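Local coordinates for protein ADP-ribosylating toxin CARDS (PDB 4TLV) that transfers the ADP-ribosyl group of NAD(+) to multiple target proteins and causes vacuoles to form in mammalian cells, as the main virulence factor of Mycoplasma pneumoniae, at residues His88-Arg93 with Gln195-Thr200; Val319-Cys324 with Ser379-Gly384. All coordinates share one frame; numbering follows the deposited sequence.

In the fold
Contact 1 belongs to the mono-ADP-ribosyltransferase domain and contact 2 to the D2 domain, a beta trefoil by family, so the pair samples two of the three domains of the toxin. They follow one another along the chain, contact 1 closing before contact 2 opens. Their centres lie about 27 Å apart and their nearest atoms about 7 Å, without touching. Contact 1 packs an edge strand against a loop through two aromatic rings and a water; contact 2 joins a turn to a short 3-10 segment through one amide-carboxylate bond. The acetate bound to Arg93 in contact 1 probably comes from the crystallisation liquor.

Contact 1. Residues His88-Arg93 with Gln195-Thr200; sequences HFYNAR and QPWLPT. With ACT (acetate ion), chain N.
Trp197 turns the edge of its indole onto one face of the Tyr90 phenol, a T-shaped stack with the Tyr90 ring and the five-membered ring of Trp197 at 78° and their centroids 4.7 Å apart. Trp197 CD1 does the touching: it sits over the centre of the phenol and comes within 3.7 Å of Tyr90 CD1. Trp197 CB fills in beside it, 3.7 Å from Tyr90 CD2. With Trp197 CG anti to the backbone N (chi1 -178°), the CD1 edge is set over the phenol while the six-membered ring leads away from it. The phenol has a second neighbour at its rim, where Gln195 O lies near the ring plane, 3.6 Å from Tyr90 CD2. That same carbonyl accepts from a water at 2.7 Å between Gln195 O and the water oxygen, while Asn91 N donates to this water over 2.8 Å; the bridge continues from the backbone bond between Phe89 and Asn193. Further out, Trp197 NE1 is hydrogen-bonded to Asp138 OD2, and Phe49 meets the indole edge-to-face, so its rotation is fixed by polar and aromatic partners together. Asn91 is the N-cap of helix 92-104, its OD1 taking the backbone N of Ala94. In the first turn of that helix, the Arg93 guanidinium bonds an acetate oxygen with two nitrogens, NH2 at 2.8 Å and NH1 at 3.1 Å from ACT O, and also forms a salt bridge to Glu97. Strand 89-91 borders the antiparallel sheet that it shares with 134-138 and 49-53. The contact thus packs a loop between strands 168-181 and 207-210 across a strand-to-helix junction, within the ADP-ribosyltransferase fold of the pertussis toxin S1 family.

Contact 2. Residues Val319-Cys324 with Ser379-Gly384; sequences VYQRIC and SSELLG
Gln321 reaches Glu381 with the end of its amide: NE2 donates to Glu381 OE2 at 2.9 Å, in a nearly straight bond (N-H...O 168°). The acceptor lies almost in the amide plane, so the donor N-H points squarely at it, and the oxygen uses its anti lone pair, on the side away from OE1. Amide and carboxylate stand almost perpendicular, their planes 88° apart, and the two side chains cross at about a right angle. Their shapes differ. Beyond CG the Gln321 side chain runs extended, carrying the amide well clear of a backbone whose CA is 9.1 Å from the CA of Glu381. Glu381 instead folds at chi2 (-72°), which brings its carboxylate round to the amide and leaves Glu381 CG 3.6 Å from Gln321 NE2. Both side chains lie against Lys365 of strand 364-368. Gln321 NE2 also donates to Trp364 O, so the amide nitrogen has two acceptors, and this second bond helps to set its rotation. Behind Glu381 the chain leaves strand 375-380 through an ST turn, in which Ser380 OG accepts from Leu382 N at 3.0 Å, and enters the 3-10 segment 381-383. Backbone bonds from Gln321 to Trp364 and from Glu381 to Lys363 place both residues against the start of strand 364-368. The link joins a neutral donor to a carboxylate and is not a salt bridge; in this partly buried corner of D2 it would probably ease, without neutralising, any negative charge on Glu381.

Contact 1. Residues His88-Arg93 with Gln195-Thr200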
loop_
_atom_site.group_PDB
_atom_site.type_symbol
_atom_site.label_atom_id
_atom_site.label_comp_id
_atom_site.label_asym_id
_atom_site.label_seq_id
_atom_site.Cartn_x
_atom_site.Cartn_y
_atom_site.Cartn_z
ATOM N N HIS A 88 18.808 -11.364 -4.015
ATOM C CA HIS A 88 18.097 -12.296 -3.138
ATOM C C HIS A 88 16.972 -11.651 -2.305
ATOM O O HIS A 88 16.431 -12.274 -1.396
ATOM C CB HIS A 88 19.041 -13.225 -2.334
ATOM C CG HIS A 88 19.523 -12.677 -1.021
ATOM N ND1 HIS A 88 20.322 -11.559 -0.923
ATOM C CD2 HIS A 88 19.417 -13.173 0.239
ATOM C CE1 HIS A 88 20.644 -11.357 0.346
ATOM N NE2 HIS A 88 20.106 -12.323 1.071
ATOM N N PHE A 89 16.615 -10.414 -2.659
ATOM C CA PHE A 89 15.461 -9.719 -2.082
ATOM C C PHE A 89 14.276 -9.765 -3.063
ATOM O O PHE A 89 14.409 -9.343 -4.206
ATOM C CB PHE A 89 15.787 -8.244 -1.835
ATOM C CG PHE A 89 16.775 -7.983 -0.731
ATOM C CD1 PHE A 89 18.081 -8.468 -0.803
ATOM C CD2 PHE A 89 16.419 -7.172 0.340
ATOM C CE1 PHE A 89 19.005 -8.177 0.202
ATOM C CE2 PHE A 89 17.332 -6.881 1.357
ATOM C CZ PHE A 89 18.622 -7.375 1.282
ATOM N N TYR A 90 13.120 -10.227 -2.592
ATOM C CA TYR A 90 11.938 -10.434 -3.424
ATOM C C TYR A 90 10.718 -9.749 -2.850
ATOM O O TYR A 90 10.521 -9.744 -1.642
ATOM C CB TYR A 90 11.612 -11.931 -3.475
ATOM C CG TYR A 90 12.726 -12.723 -4.103
ATOM C CD1 TYR A 90 13.790 -13.186 -3.337
ATOM C CD2 TYR A 90 12.727 -12.982 -5.473
ATOM C CE1 TYR A 90 14.854 -13.894 -3.926
ATOM C CE2 TYR A 90 13.773 -13.692 -6.067
ATOM C CZ TYR A 90 14.821 -14.149 -5.289
ATOM O OH TYR A 90 15.841 -14.861 -5.880
ATOM N N ASN A 91 9.863 -9.233 -3.720
ATOM C CA ASN A 91 8.630 -8.584 -3.252
ATOM C C ASN A 91 7.510 -9.579 -2.895
ATOM O O ASN A 91 7.116 -10.415 -3.722
ATOM C CB ASN A 91 8.122 -7.578 -4.291
ATOM C CG ASN A 91 6.924 -6.794 -3.781
ATOM O OD1 ASN A 91 5.797 -7.156 -4.046
ATOM N ND2 ASN A 91 7.180 -5.735 -2.999
ATOM N N ALA A 92 6.990 -9.485 -1.669
ATOM C CA ALA A 92 5.972 -10.435 -1.222
ATOM C C ALA A 92 4.702 -10.319 -2.063
ATOM O O ALA A 92 4.161 -11.337 -2.534
ATOM C CB ALA A 92 5.664 -10.256 0.286
ATOM N N ARG A 93 4.210 -9.097 -2.271
ATOM C CA ARG A 93 2.962 -8.951 -3.046
ATOM C C ARG A 93 3.076 -9.498 -4.487
ATOM O O ARG A 93 2.202 -10.243 -4.938
ATOM C CB ARG A 93 2.446 -7.495 -3.052
ATOM C CG ARG A 93 1.609 -7.134 -1.789
ATOM C CD ARG A 93 0.085 -7.267 -2.041
ATOM N NE ARG A 93 -0.321 -6.261 -3.010
ATOM C CZ ARG A 93 -0.727 -6.507 -4.251
ATOM N NH1 ARG A 93 -0.862 -7.755 -4.683
ATOM N NH2 ARG A 93 -1.011 -5.489 -5.056
ATOM N N GLN A 195 11.876 -9.987 -10.189
ATOM C CA GLN A 195 11.047 -11.158 -10.490
ATOM C C GLN A 195 10.295 -11.676 -9.276
ATOM O O GLN A 195 10.744 -11.516 -8.144
ATOM C CB GLN A 195 11.918 -12.297 -11.011
ATOM C CG GLN A 195 13.016 -11.874 -11.940
ATOM C CD GLN A 195 12.675 -12.165 -13.352
ATOM O OE1 GLN A 195 13.070 -13.198 -13.890
ATOM N NE2 GLN A 195 11.948 -11.254 -13.983
ATOM N N PRO A 196 9.154 -12.335 -9.514
ATOM C CA PRO A 196 8.443 -13.023 -8.430
ATOM C C PRO A 196 9.280 -14.199 -7.966
ATOM O O PRO A 196 9.976 -14.851 -8.771
ATOM C CB PRO A 196 7.161 -13.548 -9.089
ATOM C CG PRO A 196 7.284 -13.298 -10.536
ATOM C CD PRO A 196 8.519 -12.510 -10.832
ATOM N N TRP A 197 9.222 -14.473 -6.672
ATOM C CA TRP A 197 9.995 -15.571 -6.100
ATOM C C TRP A 197 9.371 -16.934 -6.421
ATOM O O TRP A 197 8.153 -17.088 -6.384
ATOM C CB TRP A 197 10.058 -15.422 -4.582
ATOM C CG TRP A 197 10.865 -16.486 -3.946
ATOM C CD1 TRP A 197 12.229 -16.510 -3.799
ATOM C CD2 TRP A 197 10.372 -17.695 -3.355
ATOM N NE1 TRP A 197 12.610 -17.672 -3.157
ATOM C CE2 TRP A 197 11.492 -18.414 -2.873
ATOM C CE3 TRP A 197 9.099 -18.245 -3.191
ATOM C CZ2 TRP A 197 11.372 -19.644 -2.233
ATOM C CZ3 TRP A 197 8.981 -19.479 -2.552
ATOM C CH2 TRP A 197 10.114 -20.158 -2.089
ATOM N N LEU A 198 10.216 -17.916 -6.721
ATOM C CA LEU A 198 9.816 -19.323 -6.760
ATOM C C LEU A 198 11.007 -20.065 -6.174
ATOM O O LEU A 198 12.120 -19.556 -6.211
ATOM C CB LEU A 198 9.569 -19.798 -8.201
ATOM C CG LEU A 198 8.235 -19.371 -8.834
ATOM C CD1 LEU A 198 8.111 -19.958 -10.227
ATOM C CD2 LEU A 198 7.043 -19.776 -7.971
ATOM N N PRO A 199 10.780 -21.272 -5.644
ATOM C CA PRO A 199 11.809 -21.982 -4.878
ATOM C C PRO A 199 12.889 -22.651 -5.721
ATOM O O PRO A 199 13.927 -23.007 -5.154
ATOM C CB PRO A 199 11.001 -23.062 -4.145
ATOM C CG PRO A 199 9.871 -23.339 -5.061
ATOM C CD PRO A 199 9.476 -21.959 -5.571
ATOM N N THR A 200 12.653 -22.832 -7.023
ATOM C CA THR A 200 13.597 -23.570 -7.865
ATOM C C THR A 200 14.003 -22.727 -9.075
ATOM O O THR A 200 13.336 -21.754 -9.409
ATOM C CB THR A 200 12.978 -24.915 -8.334
ATOM O OG1 THR A 200 11.860 -24.651 -9.171
ATOM C CG2 THR A 200 12.513 -25.749 -7.149
HETATM C C ACT N . -2.580 -6.621 -8.462
HETATM O O ACT N . -1.861 -6.701 -7.442
HETATM O OXT ACT N . -2.747 -7.679 -9.121
HETATM C CH3 ACT N . -3.192 -5.313 -8.864
HETATM O O HOH W 1 10.564 -9.388 -6.458
#

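Contact 2. Residues Val319-Cys324 with Ser379-Gly384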
loop_
_atom_site.group_PDB
_atom_site.type_symbol
_atom_site.label_atom_id
_atom_site.label_comp_id
_atom_site.label_asym_id
_atom_site.label_seq_id
_atom_site.Cartn_x
_atom_site.Cartn_y
_atom_site.Cartn_z
ATOM N N VAL A 319 -2.863 2.899 6.951
ATOM C CA VAL A 319 -1.546 2.268 6.932
ATOM C C VAL A 319 -0.861 2.341 5.573
ATOM O O VAL A 319 0.325 2.027 5.469
ATOM C CB VAL A 319 -1.626 0.787 7.346
ATOM C CG1 VAL A 319 -1.764 0.671 8.875
ATOM C CG2 VAL A 319 -2.791 0.105 6.617
ATOM N N TYR A 320 -1.594 2.782 4.549
ATOM C CA TYR A 320 -0.982 3.090 3.248
ATOM C C TYR A 320 -0.510 4.541 3.239
ATOM O O TYR A 320 -0.045 5.043 2.223
ATOM C CB TYR A 320 -1.988 2.862 2.107
ATOM C CG TYR A 320 -2.387 1.417 1.962
ATOM C CD1 TYR A 320 -1.524 0.495 1.393
ATOM C CD2 TYR A 320 -3.609 0.970 2.412
ATOM C CE1 TYR A 320 -1.878 -0.850 1.284
ATOM C CE2 TYR A 320 -3.965 -0.361 2.305
ATOM C CZ TYR A 320 -3.090 -1.264 1.742
ATOM O OH TYR A 320 -3.455 -2.588 1.623
ATOM N N GLN A 321 -0.628 5.194 4.393
ATOM C CA GLN A 321 -0.265 6.607 4.560
ATOM C C GLN A 321 -1.262 7.611 3.968
ATOM O O GLN A 321 -0.933 8.790 3.828
ATOM C CB GLN A 321 1.155 6.899 4.028
ATOM C CG GLN A 321 2.264 6.154 4.750
ATOM C CD GLN A 321 3.662 6.568 4.282
ATOM O OE1 GLN A 321 4.344 5.666 3.600
ATOM N NE2 GLN A 321 4.111 7.700 4.522
ATOM N N ARG A 322 -2.474 7.161 3.640
ATOM C CA ARG A 322 -3.439 8.034 2.993
ATOM C C ARG A 322 -4.282 8.745 4.028
ATOM O O ARG A 322 -4.603 8.185 5.075
ATOM C CB ARG A 322 -4.354 7.239 2.064
ATOM C CG ARG A 322 -3.597 6.383 1.030
ATOM C CD ARG A 322 -4.598 5.554 0.196
ATOM N NE ARG A 322 -5.283 4.552 1.004
ATOM C CZ ARG A 322 -5.994 3.550 0.490
ATOM N NH1 ARG A 322 -6.102 3.428 -0.828
ATOM N NH2 ARG A 322 -6.632 2.686 1.289
ATOM N N ILE A 323 -4.638 9.985 3.743
ATOM C CA ILE A 323 -5.621 10.671 4.575
ATOM C C ILE A 323 -6.951 10.617 3.828
ATOM O O ILE A 323 -7.105 11.263 2.787
ATOM C CB ILE A 323 -5.206 12.145 4.818
ATOM C CG1 ILE A 323 -3.839 12.196 5.501
ATOM C CG2 ILE A 323 -6.265 12.871 5.645
ATOM C CD1 ILE A 323 -3.159 13.578 5.426
ATOM N N CYS A 324 -7.899 9.831 4.337
ATOM C CA CYS A 324 -9.140 9.555 3.620
ATOM C C CYS A 324 -10.338 10.203 4.294
ATOM O O CYS A 324 -10.386 10.286 5.527
ATOM C CB CYS A 324 -9.423 8.052 3.577
ATOM S SG CYS A 324 -8.103 7.002 2.975
ATOM N N SER A 379 3.775 15.893 5.961
ATOM C CA SER A 379 4.656 15.984 4.799
ATOM C C SER A 379 4.195 15.056 3.690
ATOM O O SER A 379 3.695 13.964 3.955
ATOM C CB SER A 379 6.098 15.623 5.194
ATOM O OG SER A 379 6.573 16.491 6.204
ATOM N N SER A 380 4.384 15.475 2.450
ATOM C CA SER A 380 4.052 14.614 1.307
ATOM C C SER A 380 5.211 13.706 0.872
ATOM O O SER A 380 6.348 14.174 0.712
ATOM C CB SER A 380 3.624 15.467 0.121
ATOM O OG SER A 380 3.431 14.653 -1.021
ATOM N N GLU A 381 4.932 12.417 0.661
ATOM C CA GLU A 381 5.944 11.502 0.138
ATOM C C GLU A 381 6.322 11.855 -1.299
ATOM O O GLU A 381 7.345 11.406 -1.797
ATOM C CB GLU A 381 5.490 10.033 0.200
ATOM C CG GLU A 381 5.309 9.483 1.608
ATOM C CD GLU A 381 6.631 9.253 2.338
ATOM O OE1 GLU A 381 7.717 9.499 1.756
ATOM O OE2 GLU A 381 6.577 8.809 3.501
ATOM N N LEU A 382 5.493 12.656 -1.967
ATOM C CA LEU A 382 5.792 13.044 -3.350
ATOM C C LEU A 382 7.090 13.867 -3.430
ATOM O O LEU A 382 7.796 13.846 -4.447
ATOM C CB LEU A 382 4.616 13.818 -3.956
ATOM C CG LEU A 382 4.649 14.015 -5.474
ATOM C CD1 LEU A 382 4.598 12.666 -6.186
ATOM C CD2 LEU A 382 3.514 14.895 -5.925
ATOM N N LEU A 383 7.415 14.571 -2.349
ATOM C CA LEU A 383 8.578 15.455 -2.336
ATOM C C LEU A 383 9.823 14.760 -1.809
ATOM O O LEU A 383 10.863 15.390 -1.633
ATOM C CB LEU A 383 8.290 16.732 -1.539
ATOM C CG LEU A 383 7.292 17.688 -2.207
ATOM C CD1 LEU A 383 6.923 18.843 -1.299
ATOM C CD2 LEU A 383 7.855 18.204 -3.528
ATOM N N GLY A 384 9.718 13.456 -1.565
ATOM C CA GLY A 384 10.887 12.653 -1.242
ATOM C C GLY A 384 11.643 13.123 -0.013
ATOM O O GLY A 384 11.042 13.461 1.010
#